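Long-range contacts in mosquitocidal toxin (Lysinibacillus sphaericus, PDB 2VSE), which kills mosquitoes, probably by ADP-ribosylating target proteins with a transferase domain carried alongside four ricin-B-like lectin domains: residues Y357-K362 against R371-P376; G701-S706 against W737-N742; A747-I752 against R778-V783. One frame throughout, in Å; residues are numbered along the deposited sequence.

All three contacts lie in ricin-B-like lectin parts of the holotoxin, and each includes a tryptophan whose indole nitrogen is bonded to a backbone carbonyl. Contact 1 belongs to the lectin region of residues 270-409, whereas contacts 2 and 3 share the region of residues 700-833. Contact 1 lies on the opposite side of the chain's centre from the other two; its centre is about 71 Å from that of contact 2 and 77 Å from that of contact 3. Contacts 2 and 3, by contrast, have centres about 9 Å apart. They are joined by pairing of consecutive strands 737-742 and 747-752, with a probable hydrogen bond from Lys740 N to Gln749 O (2.9 Å).

Contact 1. Residues Y357-K362 against R371-P376; sequences YWTIEK and RNLSDP
Arg371 O is approached by three groups of the facing strand. The main donor to Arg371 O is Thr359 N, at 3.0 Å; Thr359 OG1 adds a weak hydrogen bond and Trp358 CA a C-H contact. Arg371 N returns a bond to Thr359 O, completing a hydrogen-bonded antiparallel pair. Leu373 N extends the pairing to Tyr357 O (2.9 Å), and the two side chains lie alongside, Leu373 CD2 3.6 Å from Tyr357 CB. Strands 358-362 and 368-372 form a beta hairpin of a ricin-B-type beta-trefoil, and Trp358 is the tryptophan of one of its Gln-x-Trp signatures. The Asn372 amide stands nearly perpendicular to that indole, placing ND2 3.5 Å above one face, near the rim, while the same ND2 donates to Asn355 O; the indole NE1 bonds to Leu332 O. Asn372 OD1 accepts from Ser374 OG and Ser374 N, the latter bond making an Asx turn. On the face bearing Thr359, Arg371 starts with CG between its backbone N and carbonyl carbon (chi1 75°), then bends so that NH1 meets Glu361 OE1 at 2.9 Å on the syn lone pair. Arg371 NE bonds to Pro376 O (2.7 Å), and both partners lie near the guanidinium plane, which should limit the group's rotation.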
loop_
_atom_site.group_PDB
_atom_site.type_symbol
_atom_site.label_atom_id
_atom_site.label_comp_id
_atom_site.label_asym_id
_atom_site.label_seq_id
_atom_site.Cartn_x
_atom_site.Cartn_y
_atom_site.Cartn_z
ATOM N N TYR A 357 27.443 -26.673 23.390
ATOM C CA TYR A 357 27.525 -26.287 21.993
ATOM C C TYR A 357 26.634 -27.191 21.168
ATOM O O TYR A 357 26.484 -28.386 21.468
ATOM C CB TYR A 357 28.957 -26.368 21.475
ATOM C CG TYR A 357 29.855 -25.233 21.909
ATOM C CD1 TYR A 357 30.002 -24.096 21.114
ATOM C CD2 TYR A 357 30.581 -25.303 23.105
ATOM C CE1 TYR A 357 30.843 -23.049 21.499
ATOM C CE2 TYR A 357 31.421 -24.259 23.497
ATOM C CZ TYR A 357 31.547 -23.143 22.687
ATOM O OH TYR A 357 32.361 -22.112 23.061
ATOM N N TRP A 358 26.049 -26.611 20.128
ATOM C CA TRP A 358 25.099 -27.313 19.295
ATOM C C TRP A 358 25.439 -27.011 17.859
ATOM O O TRP A 358 25.681 -25.856 17.528
ATOM C CB TRP A 358 23.678 -26.839 19.619
ATOM C CG TRP A 358 23.340 -27.038 21.055
ATOM C CD1 TRP A 358 23.553 -26.162 22.066
ATOM C CD2 TRP A 358 22.766 -28.208 21.646
ATOM N NE1 TRP A 358 23.144 -26.704 23.262
ATOM C CE2 TRP A 358 22.649 -27.959 23.034
ATOM C CE3 TRP A 358 22.329 -29.442 21.139
ATOM C CZ2 TRP A 358 22.126 -28.902 23.927
ATOM C CZ3 TRP A 358 21.795 -30.373 22.024
ATOM C CH2 TRP A 358 21.700 -30.097 23.404
ATOM N N THR A 359 25.498 -28.037 17.013
ATOM C CA THR A 359 25.539 -27.794 15.575
ATOM C C THR A 359 24.091 -27.689 15.113
ATOM O O THR A 359 23.202 -28.367 15.648
ATOM C CB THR A 359 26.264 -28.896 14.775
ATOM O OG1 THR A 359 25.600 -30.144 14.978
ATOM C CG2 THR A 359 27.744 -29.013 15.177
ATOM N N ILE A 360 23.861 -26.820 14.140
ATOM C CA ILE A 360 22.527 -26.529 13.647
ATOM C C ILE A 360 22.508 -26.804 12.146
ATOM O O ILE A 360 23.116 -26.070 11.366
ATOM C CB ILE A 360 22.159 -25.062 13.938
ATOM C CG1 ILE A 360 22.214 -24.791 15.454
ATOM C CG2 ILE A 360 20.795 -24.727 13.348
ATOM C CD1 ILE A 360 21.803 -23.360 15.881
ATOM N N GLU A 361 21.827 -27.883 11.765
ATOM C CA GLU A 361 21.746 -28.325 10.379
ATOM C C GLU A 361 20.331 -28.158 9.829
ATOM O O GLU A 361 19.359 -28.563 10.467
ATOM C CB GLU A 361 22.155 -29.788 10.287
ATOM C CG GLU A 361 23.581 -30.074 10.760
ATOM C CD GLU A 361 23.800 -31.539 11.128
ATOM O OE1 GLU A 361 22.802 -32.251 11.397
ATOM O OE2 GLU A 361 24.970 -31.973 11.156
ATOM N N LYS A 362 20.220 -27.552 8.649
ATOM C CA LYS A 362 18.932 -27.417 7.968
ATOM C C LYS A 362 18.685 -28.628 7.074
ATOM O O LYS A 362 19.598 -29.083 6.381
ATOM C CB LYS A 362 18.889 -26.138 7.136
ATOM C CG LYS A 362 17.465 -25.649 6.834
ATOM C CD LYS A 362 17.449 -24.352 6.027
ATOM C CE LYS A 362 18.130 -24.536 4.670
ATOM N NZ LYS A 362 17.833 -23.399 3.761
ATOM N N ARG A 371 22.040 -30.856 17.183
ATOM C CA ARG A 371 22.756 -31.978 17.770
ATOM C C ARG A 371 23.958 -31.515 18.597
ATOM O O ARG A 371 24.708 -30.630 18.186
ATOM C CB ARG A 371 23.093 -33.059 16.719
ATOM C CG ARG A 371 24.221 -32.763 15.735
ATOM C CD ARG A 371 23.960 -33.386 14.344
ATOM N NE ARG A 371 23.857 -34.849 14.357
ATOM C CZ ARG A 371 23.259 -35.575 13.412
ATOM N NH1 ARG A 371 22.698 -34.984 12.365
ATOM N NH2 ARG A 371 23.215 -36.896 13.519
ATOM N N ASN A 372 24.100 -32.092 19.788
ATOM C CA ASN A 372 25.125 -31.673 20.743
ATOM C C ASN A 372 26.547 -31.907 20.243
ATOM O O ASN A 372 26.861 -32.967 19.694
ATOM C CB ASN A 372 24.922 -32.363 22.086
ATOM C CG ASN A 372 25.762 -31.746 23.179
ATOM O OD1 ASN A 372 26.880 -32.193 23.444
ATOM N ND2 ASN A 372 25.241 -30.695 23.807
ATOM N N LEU A 373 27.404 -30.910 20.440
ATOM C CA LEU A 373 28.766 -30.971 19.921
ATOM C C LEU A 373 29.591 -32.067 20.588
ATOM O O LEU A 373 30.375 -32.736 19.916
ATOM C CB LEU A 373 29.469 -29.612 20.021
ATOM C CG LEU A 373 30.847 -29.473 19.349
ATOM C CD1 LEU A 373 30.779 -29.658 17.829
ATOM C CD2 LEU A 373 31.500 -28.143 19.685
ATOM N N SER A 374 29.408 -32.259 21.894
ATOM C CA SER A 374 30.176 -33.274 22.627
ATOM C C SER A 374 29.796 -34.708 22.242
ATOM O O SER A 374 30.620 -35.609 22.346
ATOM C CB SER A 374 30.091 -33.073 24.139
ATOM O OG SER A 374 28.828 -33.463 24.625
ATOM N N ASP A 375 28.557 -34.895 21.792
ATOM C CA ASP A 375 28.073 -36.179 21.291
ATOM C C ASP A 375 27.073 -35.930 20.150
ATOM O O ASP A 375 25.873 -35.783 20.390
ATOM C CB ASP A 375 27.442 -36.991 22.424
ATOM C CG ASP A 375 27.118 -38.416 22.017
ATOM O OD1 ASP A 375 26.765 -38.634 20.836
ATOM O OD2 ASP A 375 27.207 -39.316 22.887
ATOM N N PRO A 376 27.573 -35.859 18.900
ATOM C CA PRO A 376 26.741 -35.467 17.757
ATOM C C PRO A 376 25.609 -36.447 17.418
ATOM O O PRO A 376 24.743 -36.122 16.595
ATOM C CB PRO A 376 27.747 -35.337 16.604
ATOM C CG PRO A 376 28.903 -36.155 17.003
ATOM C CD PRO A 376 28.968 -36.126 18.504
#

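Contact 2. Residues G701-S706 against W737-N742; sequences GYFNIS and WKLKYN
Lys738 lays its aliphatic chain across one face of the Tyr702 ring. Lys738 CD sits 3.8 Å from the centroid of the Tyr702 ring, 16° off the normal, in a CH-pi contact displaced toward the hydroxyl end. The lysine reaches this position with CG opposite its backbone N (chi1 -179°) and a bend at chi2. The ammonium group NZ is farther off, and any cation-pi attraction is at most weak. Tyr702 and Lys738 form a non-hydrogen-bonded antiparallel pair, flanked by the pair Phe703-Trp737, whose backbone bonds run both ways: Phe703 N to Trp737 O and Trp737 N to Phe703 O, each 2.9 Å. The pairing joins strand 701-707, which opens this ricin-B-type beta-trefoil, to strand 737-742, which begins at Trp737 of a Gln-x-Trp signature. On the face bearing Phe703 and Trp737 the side chains meet crosswise. Ile705 stands at about a right angle to Trp737, its CD1 4.0 Å from the indole CD1, and Phe703 crosses Leu739 similarly, CD2 to CD1 at 4.0 Å. Trp737 NE1 is held by Ile715 O, which helps to fix the indole against which Ile705 packs. Phe832 of strand 830-834 adds a ring to this apolar layer, touching Ile705 and Leu739.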
loop_
_atom_site.group_PDB
_atom_site.type_symbol
_atom_site.label_atom_id
_atom_site.label_comp_id
_atom_site.label_asym_id
_atom_site.label_seq_id
_atom_site.Cartn_x
_atom_site.Cartn_y
_atom_site.Cartn_z
ATOM N N GLY A 701 1.942 17.445 -25.293
ATOM C CA GLY A 701 2.500 16.800 -26.463
ATOM C C GLY A 701 1.482 16.376 -27.500
ATOM O O GLY A 701 0.407 16.971 -27.629
ATOM N N TYR A 702 1.827 15.320 -28.225
ATOM C CA TYR A 702 1.104 14.947 -29.422
ATOM C C TYR A 702 0.319 13.662 -29.234
ATOM O O TYR A 702 0.781 12.738 -28.565
ATOM C CB TYR A 702 2.102 14.801 -30.569
ATOM C CG TYR A 702 2.753 16.102 -30.978
ATOM C CD1 TYR A 702 2.185 16.895 -31.980
ATOM C CD2 TYR A 702 3.941 16.538 -30.375
ATOM C CE1 TYR A 702 2.771 18.091 -32.372
ATOM C CE2 TYR A 702 4.536 17.734 -30.767
ATOM C CZ TYR A 702 3.935 18.502 -31.769
ATOM O OH TYR A 702 4.497 19.691 -32.168
ATOM N N PHE A 703 -0.858 13.609 -29.839
ATOM C CA PHE A 703 -1.784 12.514 -29.606
ATOM C C PHE A 703 -2.555 12.190 -30.876
ATOM O O PHE A 703 -2.855 13.088 -31.661
ATOM C CB PHE A 703 -2.771 12.872 -28.480
ATOM C CG PHE A 703 -2.120 13.143 -27.141
ATOM C CD1 PHE A 703 -1.905 12.109 -26.231
ATOM C CD2 PHE A 703 -1.743 14.433 -26.775
ATOM C CE1 PHE A 703 -1.322 12.355 -24.982
ATOM C CE2 PHE A 703 -1.159 14.677 -25.542
ATOM C CZ PHE A 703 -0.948 13.636 -24.647
ATOM N N ASN A 704 -2.831 10.906 -31.083
ATOM C CA ASN A 704 -3.910 10.485 -31.950
ATOM C C ASN A 704 -5.145 10.462 -31.068
ATOM O O ASN A 704 -5.098 9.949 -29.939
ATOM C CB ASN A 704 -3.652 9.090 -32.502
ATOM C CG ASN A 704 -2.396 9.002 -33.356
ATOM O OD1 ASN A 704 -1.770 7.959 -33.396
ATOM N ND2 ASN A 704 -2.039 10.080 -34.051
ATOM N N ILE A 705 -6.228 11.069 -31.533
ATOM C CA ILE A 705 -7.436 11.108 -30.750
ATOM C C ILE A 705 -8.361 10.070 -31.342
ATOM O O ILE A 705 -8.962 10.289 -32.407
ATOM C CB ILE A 705 -8.049 12.505 -30.734
ATOM C CG1 ILE A 705 -7.026 13.514 -30.186
ATOM C CG2 ILE A 705 -9.271 12.499 -29.865
ATOM C CD1 ILE A 705 -7.390 14.991 -30.415
ATOM N N SER A 706 -8.435 8.916 -30.678
ATOM C CA SER A 706 -9.152 7.785 -31.243
ATOM C C SER A 706 -10.511 7.568 -30.604
ATOM O O SER A 706 -10.730 7.905 -29.424
ATOM C CB SER A 706 -8.313 6.514 -31.166
ATOM O OG SER A 706 -8.377 5.967 -29.878
ATOM N N TRP A 737 -2.279 15.465 -33.218
ATOM C CA TRP A 737 -2.693 16.744 -32.641
ATOM C C TRP A 737 -1.896 17.127 -31.411
ATOM O O TRP A 737 -1.712 16.317 -30.497
ATOM C CB TRP A 737 -4.162 16.667 -32.246
ATOM C CG TRP A 737 -5.045 16.398 -33.380
ATOM C CD1 TRP A 737 -5.418 15.172 -33.864
ATOM C CD2 TRP A 737 -5.673 17.372 -34.213
ATOM N NE1 TRP A 737 -6.253 15.326 -34.947
ATOM C CE2 TRP A 737 -6.428 16.669 -35.182
ATOM C CE3 TRP A 737 -5.685 18.773 -34.231
ATOM C CZ2 TRP A 737 -7.196 17.326 -36.154
ATOM C CZ3 TRP A 737 -6.446 19.423 -35.211
ATOM C CH2 TRP A 737 -7.178 18.697 -36.155
ATOM N N LYS A 738 -1.435 18.369 -31.384
ATOM C CA LYS A 738 -0.777 18.919 -30.208
ATOM C C LYS A 738 -1.846 19.381 -29.227
ATOM O O LYS A 738 -2.815 20.033 -29.609
ATOM C CB LYS A 738 0.116 20.090 -30.607
ATOM C CG LYS A 738 0.893 20.764 -29.483
ATOM C CD LYS A 738 2.074 19.922 -29.003
ATOM C CE LYS A 738 3.160 20.796 -28.386
ATOM N NZ LYS A 738 2.520 21.912 -27.638
ATOM N N LEU A 739 -1.680 19.026 -27.959
ATOM C CA LEU A 739 -2.566 19.533 -26.932
ATOM C C LEU A 739 -1.878 20.615 -26.131
ATOM O O LEU A 739 -0.906 20.369 -25.419
ATOM C CB LEU A 739 -3.122 18.409 -26.063
ATOM C CG LEU A 739 -4.518 17.928 -26.509
ATOM C CD1 LEU A 739 -4.479 17.205 -27.845
ATOM C CD2 LEU A 739 -5.155 17.034 -25.456
ATOM N N LYS A 740 -2.360 21.839 -26.308
ATOM C CA LYS A 740 -1.784 22.998 -25.669
ATOM C C LYS A 740 -2.672 23.428 -24.525
ATOM O O LYS A 740 -3.734 24.025 -24.729
ATOM C CB LYS A 740 -1.625 24.137 -26.676
ATOM C CG LYS A 740 -0.967 25.390 -26.067
ATOM C CD LYS A 740 -0.982 26.553 -27.052
ATOM C CE LYS A 740 -0.339 27.786 -26.438
ATOM N NZ LYS A 740 0.329 28.612 -27.463
ATOM N N TYR A 741 -2.223 23.127 -23.320
ATOM C CA TYR A 741 -3.012 23.384 -22.139
ATOM C C TYR A 741 -2.946 24.841 -21.740
ATOM O O TYR A 741 -1.870 25.438 -21.705
ATOM C CB TYR A 741 -2.532 22.493 -20.996
ATOM C CG TYR A 741 -3.367 22.581 -19.755
ATOM C CD1 TYR A 741 -4.707 22.207 -19.772
ATOM C CD2 TYR A 741 -2.818 23.029 -18.552
ATOM C CE1 TYR A 741 -5.490 22.290 -18.629
ATOM C CE2 TYR A 741 -3.596 23.104 -17.394
ATOM C CZ TYR A 741 -4.921 22.735 -17.452
ATOM O OH TYR A 741 -5.694 22.795 -16.337
ATOM N N ASN A 742 -4.103 25.416 -21.437
ATOM C CA ASN A 742 -4.138 26.758 -20.862
ATOM C C ASN A 742 -4.598 26.657 -19.419
ATOM O O ASN A 742 -5.754 26.303 -19.140
ATOM C CB ASN A 742 -5.031 27.694 -21.689
ATOM C CG ASN A 742 -5.081 29.121 -21.135
ATOM O OD1 ASN A 742 -5.171 29.336 -19.923
ATOM N ND2 ASN A 742 -5.045 30.104 -22.033
#

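Contact 3. Residues A747-I752 against R778-V783; sequences AYQIHI and RSYWYV
Gln749 stacks its side chain on one face of the Tyr780 ring, with the amide only 9° from parallel to it. Gln749 CG rides over the Tyr780 ring, 3.7 Å from its centroid, in a CH-pi contact, and the amide carbon CD continues the overlap toward the hydroxyl end. The extended chain beyond CG carries Gln749 NE2 to Ser779 OG, 3.0 Å away and close to the amide plane. This bond probably sets which way round the amide sits. On the face bearing Tyr748 and Trp781, the two rings each turn an edge to the carbonyl of the partner residue, and their backbones exchange hydrogen bonds: Tyr748 N to Trp781 O at 2.7 Å and Trp781 N to Tyr748 O at 2.8 Å. Ile750 crosses Trp781 at about a right angle, its CD1 3.9 Å from the tryptophan CB; Val783 CG2 meets Tyr748 CD2 in the same crosswise fashion. Ala747 CB fits between the Tyr780 and Tyr782 rings, touching Tyr780 CD1 and making an off-centre CH-pi contact with Tyr782. Where direct pairing stops, a water bridges the segments, accepting from Ile750 N (2.9 Å) and probably donating to Ser779 O.

A second shell positions these groups. Ser779 OG also bonds to Asp776 O, Tyr780 OH to Asn774 O and Asn742 ND2, and Tyr748 OH to Phe699 N. Trp781 NE1 is held by Leu757 O. Such a buried tryptophan, with its indole nitrogen bonded to a carbonyl of strand 755-758, recalls the Gln-x-Trp repeat of ricin-B beta-trefoils, here with Ser779 in the glutamine position.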
loop_
_atom_site.group_PDB
_atom_site.type_symbol
_atom_site.label_atom_id
_atom_site.label_comp_id
_atom_site.label_asym_id
_atom_site.label_seq_id
_atom_site.Cartn_x
_atom_site.Cartn_y
_atom_site.Cartn_z
ATOM N N ALA A 747 -8.548 24.427 -19.974
ATOM C CA ALA A 747 -8.911 23.880 -21.272
ATOM C C ALA A 747 -7.710 23.821 -22.233
ATOM O O ALA A 747 -6.658 24.411 -21.978
ATOM C CB ALA A 747 -10.087 24.682 -21.885
ATOM N N TYR A 748 -7.889 23.102 -23.333
ATOM C CA TYR A 748 -6.854 22.878 -24.330
ATOM C C TYR A 748 -7.189 23.482 -25.690
ATOM O O TYR A 748 -8.334 23.407 -26.174
ATOM C CB TYR A 748 -6.683 21.377 -24.545
ATOM C CG TYR A 748 -6.261 20.627 -23.315
ATOM C CD1 TYR A 748 -4.920 20.288 -23.101
ATOM C CD2 TYR A 748 -7.200 20.267 -22.356
ATOM C CE1 TYR A 748 -4.541 19.595 -21.956
ATOM C CE2 TYR A 748 -6.840 19.582 -21.225
ATOM C CZ TYR A 748 -5.515 19.247 -21.024
ATOM O OH TYR A 748 -5.191 18.560 -19.883
ATOM N N GLN A 749 -6.183 24.064 -26.320
ATOM C CA GLN A 749 -6.263 24.216 -27.756
ATOM C C GLN A 749 -5.696 22.943 -28.346
ATOM O O GLN A 749 -4.748 22.349 -27.795
ATOM C CB GLN A 749 -5.568 25.483 -28.244
ATOM C CG GLN A 749 -6.374 26.731 -27.947
ATOM C CD GLN A 749 -5.591 27.992 -28.155
ATOM O OE1 GLN A 749 -4.495 28.135 -27.621
ATOM N NE2 GLN A 749 -6.145 28.927 -28.916
ATOM N N ILE A 750 -6.338 22.478 -29.410
ATOM C CA ILE A 750 -5.974 21.223 -30.050
ATOM C C ILE A 750 -5.653 21.572 -31.495
ATOM O O ILE A 750 -6.532 21.999 -32.252
ATOM C CB ILE A 750 -7.124 20.186 -29.934
ATOM C CG1 ILE A 750 -7.487 19.942 -28.458
ATOM C CG2 ILE A 750 -6.759 18.889 -30.658
ATOM C CD1 ILE A 750 -8.773 19.129 -28.257
ATOM N N HIS A 751 -4.383 21.439 -31.867
ATOM C CA HIS A 751 -3.916 22.010 -33.135
ATOM C C HIS A 751 -2.822 21.220 -33.858
ATOM O O HIS A 751 -2.031 20.502 -33.227
ATOM C CB HIS A 751 -3.454 23.467 -32.930
ATOM C CG HIS A 751 -2.169 23.603 -32.181
ATOM N ND1 HIS A 751 -0.972 23.881 -32.804
ATOM C CD2 HIS A 751 -1.891 23.515 -30.858
ATOM C CE1 HIS A 751 -0.015 23.973 -31.897
ATOM N NE2 HIS A 751 -0.546 23.752 -30.709
ATOM N N ILE A 752 -2.777 21.394 -35.180
ATOM C CA ILE A 752 -1.701 20.891 -36.019
ATOM C C ILE A 752 -1.107 22.082 -36.723
ATOM O O ILE A 752 -1.771 22.717 -37.551
ATOM C CB ILE A 752 -2.204 19.860 -37.050
ATOM C CG1 ILE A 752 -2.738 18.622 -36.313
ATOM C CG2 ILE A 752 -1.089 19.510 -38.065
ATOM C CD1 ILE A 752 -3.417 17.638 -37.190
ATOM N N ARG A 778 -13.851 29.482 -28.791
ATOM C CA ARG A 778 -14.237 28.480 -29.786
ATOM C C ARG A 778 -13.116 27.487 -30.109
ATOM O O ARG A 778 -13.398 26.399 -30.607
ATOM C CB ARG A 778 -14.766 29.113 -31.073
ATOM C CG ARG A 778 -16.061 29.896 -30.935
ATOM C CD ARG A 778 -16.468 30.445 -32.292
ATOM N NE ARG A 778 -17.630 31.310 -32.187
ATOM C CZ ARG A 778 -18.869 30.942 -32.506
ATOM N NH1 ARG A 778 -19.111 29.706 -32.973
ATOM N NH2 ARG A 778 -19.867 31.810 -32.367
ATOM N N SER A 779 -11.864 27.867 -29.850
ATOM C CA SER A 779 -10.718 26.996 -30.069
ATOM C C SER A 779 -10.271 26.220 -28.804
ATOM O O SER A 779 -9.275 25.478 -28.848
ATOM C CB SER A 779 -9.550 27.807 -30.621
ATOM O OG SER A 779 -9.046 28.683 -29.641
ATOM N N TYR A 780 -11.006 26.395 -27.700
ATOM C CA TYR A 780 -10.679 25.757 -26.425
ATOM C C TYR A 780 -11.592 24.587 -26.130
ATOM O O TYR A 780 -12.782 24.638 -26.407
ATOM C CB TYR A 780 -10.724 26.767 -25.282
ATOM C CG TYR A 780 -9.456 27.572 -25.203
ATOM C CD1 TYR A 780 -8.319 27.063 -24.571
ATOM C CD2 TYR A 780 -9.378 28.841 -25.791
ATOM C CE1 TYR A 780 -7.150 27.791 -24.526
ATOM C CE2 TYR A 780 -8.220 29.579 -25.739
ATOM C CZ TYR A 780 -7.106 29.049 -25.111
ATOM O OH TYR A 780 -5.951 29.782 -25.060
ATOM N N TRP A 781 -11.028 23.521 -25.578
ATOM C CA TRP A 781 -11.795 22.305 -25.327
ATOM C C TRP A 781 -11.468 21.788 -23.927
ATOM O O TRP A 781 -10.298 21.799 -23.502
ATOM C CB TRP A 781 -11.460 21.250 -26.388
ATOM C CG TRP A 781 -11.700 21.781 -27.796
ATOM C CD1 TRP A 781 -10.818 22.477 -28.564
ATOM C CD2 TRP A 781 -12.910 21.683 -28.569
ATOM N NE1 TRP A 781 -11.401 22.823 -29.759
ATOM C CE2 TRP A 781 -12.679 22.346 -29.791
ATOM C CE3 TRP A 781 -14.165 21.100 -28.342
ATOM C CZ2 TRP A 781 -13.646 22.433 -30.797
ATOM C CZ3 TRP A 781 -15.140 21.196 -29.342
ATOM C CH2 TRP A 781 -14.868 21.850 -30.553
ATOM N N TYR A 782 -12.500 21.376 -23.195
ATOM C CA TYR A 782 -12.298 20.646 -21.951
ATOM C C TYR A 782 -12.200 19.173 -22.304
ATOM O O TYR A 782 -12.972 18.663 -23.154
ATOM C CB TYR A 782 -13.464 20.851 -20.987
ATOM C CG TYR A 782 -13.729 22.299 -20.660
ATOM C CD1 TYR A 782 -12.922 22.999 -19.744
ATOM C CD2 TYR A 782 -14.772 22.984 -21.279
ATOM C CE1 TYR A 782 -13.167 24.344 -19.457
ATOM C CE2 TYR A 782 -15.021 24.311 -20.991
ATOM C CZ TYR A 782 -14.227 24.983 -20.096
ATOM O OH TYR A 782 -14.525 26.296 -19.825
ATOM N N VAL A 783 -11.243 18.497 -21.675
ATOM C CA VAL A 783 -11.092 17.066 -21.833
ATOM C C VAL A 783 -11.463 16.415 -20.499
ATOM O O VAL A 783 -10.784 16.581 -19.505
ATOM C CB VAL A 783 -9.661 16.727 -22.326
ATOM C CG1 VAL A 783 -9.480 15.251 -22.531
ATOM C CG2 VAL A 783 -9.363 17.475 -23.619
HETATM O O HOH W 1 -8.241 24.090 -30.808
#